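Tonb-dependent siderophore receptor (Acinetobacter baumannii, PDB 5FP1) probably acts in the first step of iron uptake, binding iron-chelating siderophores at the outer membrane and perhaps ferric enterobactin with micromolar affinity. Local coordinates at residues 459-467 and 508-517. Numbering follows the deposited sequence.
Sequences YTAKNNSDF and INANNQMIDP. With C8E ((hydroxyethyloxy)tri(ethyloxy)octane), chain E.
Between Lys-462 and Gln-513 a barrel strand is bonded to an irregular loop: 459-467 starts strand 459-476, and the loop segment 508-517 leads into strand 518-531. The backbone N of Lys-462 donates to Gln-513 OE1 at 2.9 Å and nearly straight (166°), while the other end of that amide, NE2, is turned back to the carbonyl of Ala-510 within the loop. The amide therefore has both ends held, and its rotation is fixed. Asn-463 reciprocates. With CG anti to the backbone N (chi1 179°), its ND2 reaches Gln-513 O at 2.9 Å; this acceptor lies in the plane of the asparagine amide, whereas the donor stands above the glutamine's backbone carbonyl plane. A weak second bond from ND2 goes to Ile-515 O, and OD1 takes the hydroxyl of Ser-465 on a lone pair (Ser-465 OG to Asn-463 OD1 2.6 Å). A water links Ser-465 OG to Ile-515 O. Apolar contacts accompany these bonds: Tyr-459 CE2 rests 3.6 Å from Ala-510 CB, Ile-508 CG1 meets Ala-461 CB at 3.9 Å, and towards the far end Pro-517 CG approaches Phe-467 CD1 at 4.1 Å. The loop keeps its shape through an Asx turn at Asn-509 and a type I turn from Asn-512 to Ile-515. It follows strand 482-493 and folds back on the strand before that, 459-476; long extracellular loops are characteristic of TonB-dependent receptor beta-barrels.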
loop_
_atom_site.group_PDB
_atom_site.type_symbol
_atom_site.label_atom_id
_atom_site.label_comp_id
_atom_site.label_asym_id
_atom_site.label_seq_id
_atom_site.Cartn_x
_atom_site.Cartn_y
_atom_site.Cartn_z
ATOM N N TYR A 459 -31.730 -2.596 3.903
ATOM C CA TYR A 459 -31.721 -1.165 4.046
ATOM C C TYR A 459 -30.643 -0.550 3.174
ATOM O O TYR A 459 -29.770 -1.263 2.666
ATOM C CB TYR A 459 -31.536 -0.784 5.519
ATOM C CG TYR A 459 -30.106 -0.803 6.019
ATOM C CD1 TYR A 459 -29.491 -1.995 6.370
ATOM C CD2 TYR A 459 -29.399 0.374 6.193
ATOM C CE1 TYR A 459 -28.181 -2.025 6.835
ATOM C CE2 TYR A 459 -28.103 0.363 6.660
ATOM C CZ TYR A 459 -27.502 -0.836 6.992
ATOM O OH TYR A 459 -26.223 -0.832 7.487
ATOM N N THR A 460 -30.757 0.755 2.940
ATOM C CA THR A 460 -29.787 1.514 2.200
ATOM C C THR A 460 -29.145 2.552 3.118
ATOM O O THR A 460 -29.836 3.319 3.810
ATOM C CB THR A 460 -30.445 2.202 0.983
ATOM O OG1 THR A 460 -30.897 1.205 0.041
ATOM C CG2 THR A 460 -29.490 3.182 0.311
ATOM N N ALA A 461 -27.811 2.588 3.125
ATOM C CA ALA A 461 -27.074 3.635 3.827
ATOM C C ALA A 461 -26.490 4.589 2.815
ATOM O O ALA A 461 -25.962 4.169 1.767
ATOM C CB ALA A 461 -25.967 3.022 4.685
ATOM N N LYS A 462 -26.559 5.878 3.092
ATOM C CA LYS A 462 -26.008 6.847 2.155
ATOM C C LYS A 462 -25.325 7.991 2.898
ATOM O O LYS A 462 -25.869 8.544 3.845
ATOM C CB LYS A 462 -27.106 7.401 1.243
ATOM C CG LYS A 462 -26.575 8.390 0.226
ATOM C CD LYS A 462 -27.513 8.563 -0.953
ATOM C CE LYS A 462 -28.756 9.324 -0.570
ATOM N NZ LYS A 462 -29.482 9.756 -1.804
ATOM N N ASN A 463 -24.139 8.352 2.459
ATOM C CA ASN A 463 -23.456 9.539 2.982
ATOM C C ASN A 463 -23.255 10.514 1.852
ATOM O O ASN A 463 -22.876 10.132 0.744
ATOM C CB ASN A 463 -22.101 9.149 3.535
ATOM C CG ASN A 463 -21.333 10.336 4.074
ATOM O OD1 ASN A 463 -20.527 10.932 3.368
ATOM N ND2 ASN A 463 -21.642 10.729 5.294
ATOM N N ASN A 464 -23.498 11.773 2.139
ATOM C CA ASN A 464 -23.118 12.867 1.269
ATOM C C ASN A 464 -22.256 13.793 2.106
ATOM O O ASN A 464 -22.662 14.207 3.191
ATOM C CB ASN A 464 -24.344 13.647 0.785
ATOM C CG ASN A 464 -25.124 12.882 -0.264
ATOM O OD1 ASN A 464 -24.800 12.911 -1.452
ATOM N ND2 ASN A 464 -26.107 12.152 0.179
ATOM N N SER A 465 -21.054 14.074 1.617
ATOM C CA SER A 465 -20.095 14.932 2.327
ATOM C C SER A 465 -19.523 15.869 1.277
ATOM O O SER A 465 -19.358 15.501 0.112
ATOM C CB SER A 465 -18.957 14.098 2.928
ATOM O OG SER A 465 -19.421 13.221 3.950
ATOM N N ASP A 466 -19.253 17.094 1.656
ATOM C CA ASP A 466 -18.446 17.916 0.807
ATOM C C ASP A 466 -17.486 18.701 1.686
ATOM O O ASP A 466 -17.806 19.055 2.818
ATOM C CB ASP A 466 -19.288 18.760 -0.119
ATOM C CG ASP A 466 -19.789 19.959 0.524
ATOM O OD1 ASP A 466 -20.680 19.801 1.374
ATOM O OD2 ASP A 466 -19.272 21.048 0.195
ATOM N N PHE A 467 -16.272 18.890 1.213
ATOM C CA PHE A 467 -15.239 19.376 2.137
ATOM C C PHE A 467 -14.163 20.091 1.360
ATOM O O PHE A 467 -13.950 19.836 0.170
ATOM C CB PHE A 467 -14.661 18.214 2.972
ATOM C CG PHE A 467 -14.331 16.975 2.177
ATOM C CD1 PHE A 467 -15.264 15.963 2.006
ATOM C CD2 PHE A 467 -13.066 16.797 1.642
ATOM C CE1 PHE A 467 -14.940 14.809 1.297
ATOM C CE2 PHE A 467 -12.747 15.660 0.921
ATOM C CZ PHE A 467 -13.687 14.667 0.736
ATOM N N ILE A 508 -19.506 1.925 6.075
ATOM C CA ILE A 508 -20.724 2.667 6.328
ATOM C C ILE A 508 -21.811 1.710 6.831
ATOM O O ILE A 508 -21.872 0.512 6.448
ATOM C CB ILE A 508 -21.199 3.411 5.047
ATOM C CG1 ILE A 508 -22.334 4.400 5.371
ATOM C CG2 ILE A 508 -21.638 2.417 3.975
ATOM C CD1 ILE A 508 -22.692 5.343 4.239
ATOM N N ASN A 509 -22.647 2.232 7.719
ATOM C CA ASN A 509 -23.798 1.494 8.211
ATOM C C ASN A 509 -24.933 2.465 8.571
ATOM O O ASN A 509 -24.821 3.672 8.372
ATOM C CB ASN A 509 -23.412 0.567 9.366
ATOM C CG ASN A 509 -22.893 1.309 10.586
ATOM O OD1 ASN A 509 -23.440 2.299 10.992
ATOM N ND2 ASN A 509 -21.804 0.807 11.171
ATOM N N ALA A 510 -26.038 1.927 9.059
ATOM C CA ALA A 510 -27.222 2.761 9.339
ATOM C C ALA A 510 -26.874 3.873 10.300
ATOM O O ALA A 510 -27.431 4.947 10.214
ATOM C CB ALA A 510 -28.325 1.904 9.938
ATOM N N ASN A 511 -25.985 3.586 11.250
ATOM C CA ASN A 511 -25.756 4.490 12.364
ATOM C C ASN A 511 -24.644 5.533 12.163
ATOM O O ASN A 511 -24.602 6.504 12.897
ATOM C CB ASN A 511 -25.483 3.656 13.608
ATOM C CG ASN A 511 -26.578 2.638 13.836
ATOM O OD1 ASN A 511 -26.328 1.441 13.906
ATOM N ND2 ASN A 511 -27.820 3.114 13.865
ATOM N N ASN A 512 -23.770 5.345 11.174
ATOM C CA ASN A 512 -22.711 6.338 10.917
ATOM C C ASN A 512 -22.870 7.095 9.605
ATOM O O ASN A 512 -22.067 7.992 9.266
ATOM C CB ASN A 512 -21.319 5.685 11.021
ATOM C CG ASN A 512 -21.061 4.641 9.957
ATOM O OD1 ASN A 512 -21.781 4.529 8.962
ATOM N ND2 ASN A 512 -20.021 3.846 10.178
ATOM N N GLN A 513 -23.927 6.763 8.867
ATOM C CA GLN A 513 -24.088 7.272 7.508
ATOM C C GLN A 513 -24.246 8.777 7.453
ATOM O O GLN A 513 -23.940 9.373 6.440
ATOM C CB GLN A 513 -25.318 6.652 6.807
ATOM C CG GLN A 513 -26.679 7.064 7.391
ATOM C CD GLN A 513 -27.818 6.283 6.743
ATOM O OE1 GLN A 513 -28.019 6.350 5.540
ATOM N NE2 GLN A 513 -28.529 5.514 7.532
ATOM N N MET A 514 -24.723 9.390 8.535
ATOM C CA MET A 514 -24.956 10.833 8.543
ATOM C C MET A 514 -23.753 11.596 9.131
ATOM O O MET A 514 -23.764 12.815 9.172
ATOM C CB MET A 514 -26.244 11.178 9.331
ATOM C CG MET A 514 -26.156 11.024 10.829
ATOM S SD MET A 514 -25.715 9.398 11.475
ATOM C CE MET A 514 -27.203 8.439 11.120
ATOM N N ILE A 515 -22.714 10.894 9.564
ATOM C CA ILE A 515 -21.615 11.551 10.272
ATOM C C ILE A 515 -20.723 12.303 9.273
ATOM O O ILE A 515 -20.473 11.832 8.142
ATOM C CB ILE A 515 -20.802 10.530 11.102
ATOM C CG1 ILE A 515 -21.716 9.723 12.038
ATOM C CG2 ILE A 515 -19.733 11.220 11.935
ATOM C CD1 ILE A 515 -22.326 10.540 13.162
ATOM N N ASP A 516 -20.261 13.488 9.671
ATOM C CA ASP A 516 -19.376 14.301 8.846
ATOM C C ASP A 516 -17.986 13.625 8.765
ATOM O O ASP A 516 -17.660 12.746 9.564
ATOM C CB ASP A 516 -19.158 15.695 9.458
ATOM C CG ASP A 516 -20.388 16.606 9.365
ATOM O OD1 ASP A 516 -21.166 16.522 8.406
ATOM O OD2 ASP A 516 -20.535 17.438 10.260
ATOM N N PRO A 517 -17.168 14.049 7.815
ATOM C CA PRO A 517 -15.867 13.388 7.647
ATOM C C PRO A 517 -14.913 13.554 8.810
ATOM O O PRO A 517 -14.951 14.563 9.523
ATOM C CB PRO A 517 -15.271 14.076 6.417
ATOM C CG PRO A 517 -16.430 14.627 5.670
ATOM C CD PRO A 517 -17.484 14.956 6.700
HETATM C C1 C8E E . -10.706 25.382 -5.722
HETATM C C2 C8E E . -11.821 25.169 -4.722
HETATM C C3 C8E E . -12.335 26.506 -4.218
HETATM C C4 C8E E . -12.828 26.443 -2.774
HETATM C C5 C8E E . -14.346 26.307 -2.701
HETATM C C6 C8E E . -14.920 26.951 -1.440
HETATM C C7 C8E E . -16.419 26.677 -1.319
HETATM C C8 C8E E . -16.828 26.266 0.096
HETATM O O9 C8E E . -17.534 25.022 0.055
HETATM C C10 C8E E . -18.110 24.666 1.317
HETATM C C11 C8E E . -17.675 23.252 1.712
HETATM O O12 C8E E . -17.968 22.943 3.082
HETATM C C13 C8E E . -17.582 23.951 4.022
HETATM C C14 C8E E . -16.113 24.336 3.854
HETATM O O15 C8E E . -15.805 25.505 4.616
HETATM C C16 C8E E . -15.972 26.717 3.883
HETATM C C17 C8E E . -14.631 27.427 3.766
HETATM O O18 C8E E . -14.647 28.284 2.627
HETATM C C19 C8E E . -13.345 28.404 2.059
HETATM C C20 C8E E . -13.367 29.403 0.911
HETATM O O21 C8E E . -12.172 29.243 0.139
HETATM O O HOH W 1 -29.890 5.906 2.969
HETATM O O HOH W 2 -28.766 8.667 4.379
HETATM O O HOH W 3 -24.841 12.100 4.766
HETATM O O HOH W 4 -18.498 11.518 6.213
#